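Uncharacterized protein (Borrelia turicatae, PDB 5VJ4) is of unknown function but is a putative surface lipoprotein of a relapsing fever spirochete, possibly lipid-binding. Local coordinates at residues 289-294 and 354-359; 194-199 and 211-216. All blocks are in the same frame, centred on the assembly; numbering follows the deposited sequence.

Interaction 1 lies at the surface, with its centre about 18 Å from the centre of the chain, and interaction 2 is buried, its centre about 5 Å away. Each pairs two helices of this all-helical protein, but different ones: 263-301 with 345-365 in interaction 1, 176-201 with 207-214 in interaction 2. Their chemistry follows their place. On the surface a lysine lays its methylene groups against glutamates, whereas in the interior an isoleucine methyl packs on an alanine and its carbonyl. Although the centres are about 20 Å apart, the two contacts meet at Ile290, whose CG2 is 4.0 Å from Gln212 NE2 and whose CD1 is near the hydroxyl of Tyr216.

Interaction 1 (289-294 and 354-359); sequences KIEHDE and ILKFDA
Lys356 packs against Glu294 and Glu291 in a surface helix-helix contact between the long helix 263-301 and the C-terminal helix 345-365. These helices belong to an all-helical fold, and helix 308-334 connects them in the chain. The backbones come nearest at Glu294 and Lys356, with their CA atoms 6.6 Å apart, and the carbon chain of the lysine passes alongside this approach. Lys356 CD lies 3.6 Å from Glu294 CB, so the main touch is aliphatic despite the polar residues. Lys356 CB points toward the other helix, and a chi1 of 169° with an extended chi2 runs the chain on until CD reaches Glu294 CB; bends at chi3 and chi4 lay CE there too and turn the amine away from Glu291 OE1. Leu355 and Ala359 pack beside this contact on Ala295, Ala298 and Ile299. On helix 263-301, His292 ND1 donates to Asp293 OD1 over 2.9 Å, nearly straight at 173° and in the plane of the imidazole, while its ring meets Phe352 edge-to-face. The charges of Glu291 and Lys356 probably attract only loosely: Glu291 OE1 approaches Lys356 CE to 4.0 Å, but stands 4.6 Å from Lys356 NZ, beyond a salt bridge.

Interaction 2 (194-199 and 211-216); sequences KGIGYD and AQAVVY
Ile196 reaches from helix 176-201 to Ala213 and Val214 of helix 207-214, joining two helices consecutive in the chain as a buried helical hairpin. Along the first segment, Lys194 turns to another part of the fold, where it makes a cation-pi contact with Tyr126. Ile196, two residues on, carries the contact. Its CG1 branch is anti to the carbonyl carbon (chi1 -55°) and extends at chi2 (171°), which takes CD1 across to the second helix. There the methyl lies 4.1 Å from Ala213 CB and 3.8 Å from Ala213 O, touching both the side chain and the backbone of one residue. Ile196 CD1 is also 4.4 Å from Val214 CA, near the closest approach of the backbones, where the CA atoms of Ile196 and Val214 are 7.0 Å apart. Tyr198 leads elsewhere, packing on Gly336 of the second subunit, while Asp199 is joined by a backbone hydrogen bond to Ile205 in the connection between the helices. Ile205 and Tyr217 add to the packing around Ile196, and Val214 rests on Pro155 and Leu159 of helix 145-171. Between these segments the contact is non-directional van der Waals packing, including a methyl on a carbonyl oxygen, so it gives no polar pairing to fix the register of the two helices.

Interaction 1 (289-294 and 354-359)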
ATOM      1  N   LYS A 289      -0.184   9.046  19.359  1.00 67.07           N
ATOM      2  CA  LYS A 289      -1.097   9.247  20.443  1.00 57.28           C
ATOM      3  C   LYS A 289      -0.321   9.158  21.735  1.00 63.71           C
ATOM      4  O   LYS A 289      -0.505  10.006  22.591  1.00 66.55           O
ATOM      5  CB  LYS A 289      -2.196   8.210  20.401  1.00 73.67           C
ATOM      6  CG  LYS A 289      -2.855   7.948  21.748  1.00119.22           C
ATOM      7  CD  LYS A 289      -4.068   7.028  21.625  1.00126.33           C
ATOM      8  CE  LYS A 289      -5.224   7.529  22.490  1.00106.10           C
ATOM      9  NZ  LYS A 289      -5.556   6.675  23.658  1.00104.52           N
ATOM     10  N   ILE A 290       0.552   8.158  21.870  1.00 73.62           N
ATOM     11  CA  ILE A 290       1.294   7.992  23.129  1.00 63.58           C
ATOM     12  C   ILE A 290       2.244   9.145  23.370  1.00 68.95           C
ATOM     13  O   ILE A 290       2.306   9.648  24.478  1.00 79.02           O
ATOM     14  CB  ILE A 290       1.972   6.634  23.262  1.00 55.93           C
ATOM     15  CG1 ILE A 290       0.867   5.590  23.437  1.00133.40           C
ATOM     16  CG2 ILE A 290       2.769   6.566  24.531  1.00 63.02           C
ATOM     17  CD1 ILE A 290       1.295   4.137  23.407  1.00153.37           C
ATOM     18  N   GLU A 291       2.922   9.601  22.328  1.00 60.36           N
ATOM     19  CA  GLU A 291       3.848  10.705  22.496  1.00 58.66           C
ATOM     20  C   GLU A 291       3.167  11.999  22.835  1.00 61.51           C
ATOM     21  O   GLU A 291       3.679  12.772  23.632  1.00 81.88           O
ATOM     22  CB  GLU A 291       4.782  10.889  21.291  1.00 59.85           C
ATOM     23  CG  GLU A 291       5.855   9.815  21.222  1.00 58.54           C
ATOM     24  CD  GLU A 291       6.474   9.517  22.579  1.00 84.30           C
ATOM     25  OE1 GLU A 291       6.772  10.490  23.314  1.00107.68           O
ATOM     26  OE2 GLU A 291       6.648   8.316  22.907  1.00 70.10           O
ATOM     27  N   HIS A 292       2.010  12.228  22.238  1.00 64.41           N
ATOM     28  CA  HIS A 292       1.249  13.442  22.492  1.00 68.95           C
ATOM     29  C   HIS A 292       0.862  13.502  23.974  1.00 69.05           C
ATOM     30  O   HIS A 292       0.972  14.537  24.614  1.00 67.12           O
ATOM     31  CB  HIS A 292       0.025  13.448  21.595  1.00 62.92           C
ATOM     32  CG  HIS A 292      -1.046  14.394  22.025  1.00 74.92           C
ATOM     33  ND1 HIS A 292      -2.003  14.071  22.975  1.00 56.93           N
ATOM     34  CD2 HIS A 292      -1.339  15.648  21.599  1.00 59.23           C
ATOM     35  CE1 HIS A 292      -2.814  15.102  23.138  1.00 55.12           C
ATOM     36  NE2 HIS A 292      -2.439  16.067  22.309  1.00 66.11           N
ATOM     37  N   ASP A 293       0.430  12.381  24.523  1.00 61.01           N
ATOM     38  CA  ASP A 293       0.076  12.358  25.935  1.00 67.46           C
ATOM     39  C   ASP A 293       1.238  12.644  26.823  1.00 68.29           C
ATOM     40  O   ASP A 293       1.088  13.361  27.790  1.00102.37           O
ATOM     41  CB  ASP A 293      -0.586  11.048  26.307  1.00 67.23           C
ATOM     42  CG  ASP A 293      -1.868  10.831  25.525  1.00105.18           C
ATOM     43  OD1 ASP A 293      -2.146  11.632  24.587  1.00 96.24           O
ATOM     44  OD2 ASP A 293      -2.595   9.871  25.841  1.00 97.09           O
ATOM     45  N   GLU A 294       2.409  12.102  26.496  1.00 87.99           N
ATOM     46  CA  GLU A 294       3.618  12.422  27.250  1.00 68.70           C
ATOM     47  C   GLU A 294       3.858  13.917  27.245  1.00 70.64           C
ATOM     48  O   GLU A 294       4.153  14.496  28.292  1.00 77.62           O
ATOM     49  CB  GLU A 294       4.842  11.702  26.687  1.00 69.85           C
ATOM     50  CG  GLU A 294       4.804  10.185  26.728  1.00 94.87           C
ATOM     51  CD  GLU A 294       4.681   9.607  28.124  1.00 99.95           C
ATOM     52  OE1 GLU A 294       5.013  10.306  29.108  1.00143.24           O
ATOM     53  OE2 GLU A 294       4.265   8.430  28.231  1.00116.36           O
ATOM     54  N   ILE A 354      10.100  16.047  20.667  1.00 55.50           N
ATOM     55  CA  ILE A 354      10.773  17.327  20.817  1.00 66.93           C
ATOM     56  C   ILE A 354       9.990  18.213  21.770  1.00 65.85           C
ATOM     57  O   ILE A 354      10.546  18.709  22.746  1.00 82.59           O
ATOM     58  CB  ILE A 354      10.971  18.001  19.454  1.00 70.04           C
ATOM     59  CG1 ILE A 354      12.099  17.291  18.693  1.00 60.84           C
ATOM     60  CG2 ILE A 354      11.218  19.493  19.601  1.00 62.13           C
ATOM     61  CD1 ILE A 354      11.961  17.361  17.178  1.00 67.57           C
ATOM     62  N   LEU A 355       8.693  18.356  21.509  1.00 74.98           N
ATOM     63  CA  LEU A 355       7.851  19.159  22.364  1.00 81.55           C
ATOM     64  C   LEU A 355       7.900  18.704  23.828  1.00 75.75           C
ATOM     65  O   LEU A 355       7.905  19.528  24.723  1.00 81.27           O
ATOM     66  CB  LEU A 355       6.420  19.165  21.862  1.00 71.63           C
ATOM     67  CG  LEU A 355       5.544  20.164  22.625  1.00 75.96           C
ATOM     68  CD1 LEU A 355       5.808  21.596  22.176  1.00 85.93           C
ATOM     69  CD2 LEU A 355       4.071  19.805  22.532  1.00 72.28           C
ATOM     70  N   LYS A 356       7.941  17.404  24.074  1.00 68.51           N
ATOM     71  CA  LYS A 356       8.046  16.931  25.449  1.00 60.55           C
ATOM     72  C   LYS A 356       9.355  17.381  26.077  1.00 78.27           C
ATOM     73  O   LYS A 356       9.360  17.855  27.213  1.00 82.38           O
ATOM     74  CB  LYS A 356       7.895  15.403  25.557  1.00 55.58           C
ATOM     75  CG  LYS A 356       8.262  14.901  26.948  1.00 66.06           C
ATOM     76  CD  LYS A 356       7.904  13.469  27.295  1.00 66.56           C
ATOM     77  CE  LYS A 356       8.472  12.415  26.355  1.00 69.73           C
ATOM     78  NZ  LYS A 356       9.849  12.694  25.881  1.00 93.54           N
ATOM     79  N   PHE A 357      10.452  17.219  25.336  1.00 93.94           N
ATOM     80  CA  PHE A 357      11.779  17.574  25.827  1.00 74.81           C
ATOM     81  C   PHE A 357      11.875  19.058  26.136  1.00 88.66           C
ATOM     82  O   PHE A 357      12.360  19.439  27.195  1.00 97.37           O
ATOM     83  CB  PHE A 357      12.862  17.124  24.844  1.00 55.80           C
ATOM     84  CG  PHE A 357      13.101  15.639  24.853  1.00 47.99           C
ATOM     85  CD1 PHE A 357      12.905  14.889  26.014  1.00 45.11           C
ATOM     86  CD2 PHE A 357      13.543  14.989  23.703  1.00 52.53           C
ATOM     87  CE1 PHE A 357      13.127  13.510  26.032  1.00 53.45           C
ATOM     88  CE2 PHE A 357      13.767  13.606  23.705  1.00 53.45           C
ATOM     89  CZ  PHE A 357      13.559  12.869  24.873  1.00 62.13           C
ATOM     90  N   ASP A 358      11.360  19.882  25.233  1.00 88.92           N
ATOM     91  CA  ASP A 358      11.321  21.311  25.459  1.00 73.30           C
ATOM     92  C   ASP A 358      10.514  21.617  26.689  1.00 77.48           C
ATOM     93  O   ASP A 358      10.912  22.448  27.484  1.00115.49           O
ATOM     94  CB  ASP A 358      10.786  22.045  24.238  1.00 72.75           C
ATOM     95  CG  ASP A 358      11.781  22.023  23.082  1.00106.92           C
ATOM     96  OD1 ASP A 358      12.887  21.423  23.251  1.00 84.52           O
ATOM     97  OD2 ASP A 358      11.467  22.602  22.015  1.00 84.88           O
ATOM     98  N   ALA A 359       9.403  20.918  26.870  1.00 66.84           N
ATOM     99  CA  ALA A 359       8.574  21.118  28.050  1.00 76.43           C
ATOM    100  C   ALA A 359       9.366  20.855  29.335  1.00 75.10           C
ATOM    101  O   ALA A 359       9.314  21.631  30.277  1.00 88.61           O
ATOM    102  CB  ALA A 359       7.302  20.252  27.990  1.00 61.65           C
TER

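Interaction 2 (194-199 and 211-216)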
ATOM      1  N   LYS A 194       9.989  -6.997  11.096  1.00 48.05           N
ATOM      2  CA  LYS A 194      11.359  -6.710  10.632  1.00 39.18           C
ATOM      3  C   LYS A 194      11.531  -5.224  10.328  1.00 48.15           C
ATOM      4  O   LYS A 194      12.584  -4.662  10.621  1.00 62.51           O
ATOM      5  CB  LYS A 194      11.774  -7.602   9.478  1.00 41.66           C
ATOM      6  CG  LYS A 194      11.915  -9.078   9.885  1.00 46.05           C
ATOM      7  CD  LYS A 194      11.433 -10.021   8.794  1.00 57.73           C
ATOM      8  CE  LYS A 194      12.273 -11.292   8.670  1.00 88.32           C
ATOM      9  NZ  LYS A 194      12.200 -12.237   9.819  1.00 74.14           N
ATOM     10  N   GLY A 195      10.489  -4.570   9.816  1.00 45.93           N
ATOM     11  CA  GLY A 195      10.495  -3.103   9.644  1.00 38.45           C
ATOM     12  C   GLY A 195      10.770  -2.339  10.926  1.00 38.84           C
ATOM     13  O   GLY A 195      11.575  -1.397  10.970  1.00 38.35           O
ATOM     14  N   ILE A 196      10.121  -2.757  11.999  1.00 43.10           N
ATOM     15  CA  ILE A 196      10.378  -2.134  13.298  1.00 51.84           C
ATOM     16  C   ILE A 196      11.825  -2.416  13.649  1.00 60.03           C
ATOM     17  O   ILE A 196      12.563  -1.487  14.018  1.00 57.22           O
ATOM     18  CB  ILE A 196       9.422  -2.648  14.385  1.00 54.90           C
ATOM     19  CG1 ILE A 196       7.985  -2.454  13.908  1.00 49.58           C
ATOM     20  CG2 ILE A 196       9.690  -1.954  15.712  1.00 45.38           C
ATOM     21  CD1 ILE A 196       6.922  -3.088  14.760  1.00 74.73           C
ATOM     22  N   GLY A 197      12.237  -3.679  13.472  1.00 46.72           N
ATOM     23  CA  GLY A 197      13.663  -4.047  13.552  1.00 43.96           C
ATOM     24  C   GLY A 197      14.518  -2.989  12.846  1.00 51.00           C
ATOM     25  O   GLY A 197      15.311  -2.262  13.502  1.00 39.02           O
ATOM     26  N   TYR A 198      14.292  -2.855  11.533  1.00 39.19           N
ATOM     27  CA  TYR A 198      15.011  -1.881  10.723  1.00 40.31           C
ATOM     28  C   TYR A 198      15.027  -0.489  11.357  1.00 40.44           C
ATOM     29  O   TYR A 198      16.095   0.059  11.615  1.00 47.47           O
ATOM     30  CB  TYR A 198      14.461  -1.854   9.305  1.00 46.40           C
ATOM     31  CG  TYR A 198      15.231  -0.967   8.339  1.00 54.55           C
ATOM     32  CD1 TYR A 198      15.148   0.431   8.435  1.00 38.60           C
ATOM     33  CD2 TYR A 198      15.999  -1.524   7.277  1.00 56.60           C
ATOM     34  CE1 TYR A 198      15.845   1.261   7.551  1.00 54.22           C
ATOM     35  CE2 TYR A 198      16.690  -0.697   6.373  1.00 47.36           C
ATOM     36  CZ  TYR A 198      16.606   0.701   6.530  1.00 51.81           C
ATOM     37  OH  TYR A 198      17.270   1.587   5.711  1.00 62.11           O
ATOM     38  N   ASP A 199      13.864   0.072  11.652  1.00 48.66           N
ATOM     39  CA  ASP A 199      13.859   1.450  12.141  1.00 58.11           C
ATOM     40  C   ASP A 199      14.731   1.557  13.368  1.00 51.65           C
ATOM     41  O   ASP A 199      15.421   2.571  13.564  1.00 53.10           O
ATOM     42  CB  ASP A 199      12.451   1.972  12.427  1.00 69.79           C
ATOM     43  CG  ASP A 199      11.628   2.215  11.163  1.00 69.39           C
ATOM     44  OD1 ASP A 199      12.195   2.481  10.079  1.00 95.97           O
ATOM     45  OD2 ASP A 199      10.384   2.147  11.261  1.00 82.50           O
ATOM     46  N   ALA A 211      10.375  -1.834  21.922  1.00 54.91           N
ATOM     47  CA  ALA A 211       9.662  -2.772  22.803  1.00 59.12           C
ATOM     48  C   ALA A 211       8.174  -2.492  22.845  1.00 52.65           C
ATOM     49  O   ALA A 211       7.384  -3.412  22.968  1.00 62.13           O
ATOM     50  CB  ALA A 211      10.243  -2.752  24.200  1.00 54.61           C
ATOM     51  N   GLN A 212       7.814  -1.215  22.720  1.00 60.17           N
ATOM     52  CA  GLN A 212       6.423  -0.749  22.761  1.00 51.97           C
ATOM     53  C   GLN A 212       5.672  -1.258  21.556  1.00 61.94           C
ATOM     54  O   GLN A 212       4.549  -1.736  21.698  1.00 69.64           O
ATOM     55  CB  GLN A 212       6.413   0.782  22.737  1.00 58.29           C
ATOM     56  CG  GLN A 212       5.141   1.476  23.158  1.00 67.40           C
ATOM     57  CD  GLN A 212       5.296   2.986  23.095  1.00 82.43           C
ATOM     58  OE1 GLN A 212       5.301   3.590  22.001  1.00 92.73           O
ATOM     59  NE2 GLN A 212       5.427   3.615  24.273  1.00 78.54           N
ATOM     60  N   ALA A 213       6.337  -1.174  20.396  1.00 46.16           N
ATOM     61  CA  ALA A 213       5.741  -1.413  19.103  1.00 48.53           C
ATOM     62  C   ALA A 213       5.711  -2.864  18.691  1.00 54.97           C
ATOM     63  O   ALA A 213       4.811  -3.311  17.966  1.00 56.82           O
ATOM     64  CB  ALA A 213       6.463  -0.599  18.046  1.00 43.02           C
ATOM     65  N   VAL A 214       6.705  -3.604  19.135  1.00 52.67           N
ATOM     66  CA  VAL A 214       6.843  -4.969  18.684  1.00 53.76           C
ATOM     67  C   VAL A 214       5.766  -5.877  19.308  1.00 56.87           C
ATOM     68  O   VAL A 214       5.376  -6.872  18.714  1.00 56.54           O
ATOM     69  CB  VAL A 214       8.293  -5.454  18.907  1.00 61.60           C
ATOM     70  CG1 VAL A 214       8.530  -5.971  20.326  1.00 72.10           C
ATOM     71  CG2 VAL A 214       8.659  -6.485  17.884  1.00 62.87           C
ATOM     72  N   VAL A 215       5.275  -5.533  20.494  1.00 60.38           N
ATOM     73  CA  VAL A 215       4.263  -6.380  21.128  1.00 68.51           C
ATOM     74  C   VAL A 215       2.857  -6.151  20.578  1.00 64.85           C
ATOM     75  O   VAL A 215       1.970  -6.943  20.857  1.00 70.47           O
ATOM     76  CB  VAL A 215       4.237  -6.302  22.665  1.00 58.47           C
ATOM     77  CG1 VAL A 215       5.471  -6.983  23.268  1.00 84.71           C
ATOM     78  CG2 VAL A 215       4.061  -4.869  23.120  1.00 50.71           C
ATOM     79  N   TYR A 216       2.664  -5.085  19.804  1.00 44.96           N
ATOM     80  CA  TYR A 216       1.427  -4.883  19.080  1.00 37.32           C
ATOM     81  C   TYR A 216       1.021  -6.120  18.274  1.00 54.47           C
ATOM     82  O   TYR A 216      -0.162  -6.279  17.931  1.00 71.02           O
ATOM     83  CB  TYR A 216       1.505  -3.682  18.121  1.00 37.02           C
ATOM     84  CG  TYR A 216       1.656  -2.305  18.749  1.00 49.19           C
ATOM     85  CD1 TYR A 216       1.181  -2.026  20.036  1.00 44.24           C
ATOM     86  CD2 TYR A 216       2.239  -1.259  18.034  1.00 51.73           C
ATOM     87  CE1 TYR A 216       1.295  -0.755  20.582  1.00 46.96           C
ATOM     88  CE2 TYR A 216       2.373   0.017  18.584  1.00 49.97           C
ATOM     89  CZ  TYR A 216       1.913   0.255  19.855  1.00 48.20           C
ATOM     90  OH  TYR A 216       2.058   1.496  20.400  1.00 62.30           O
TER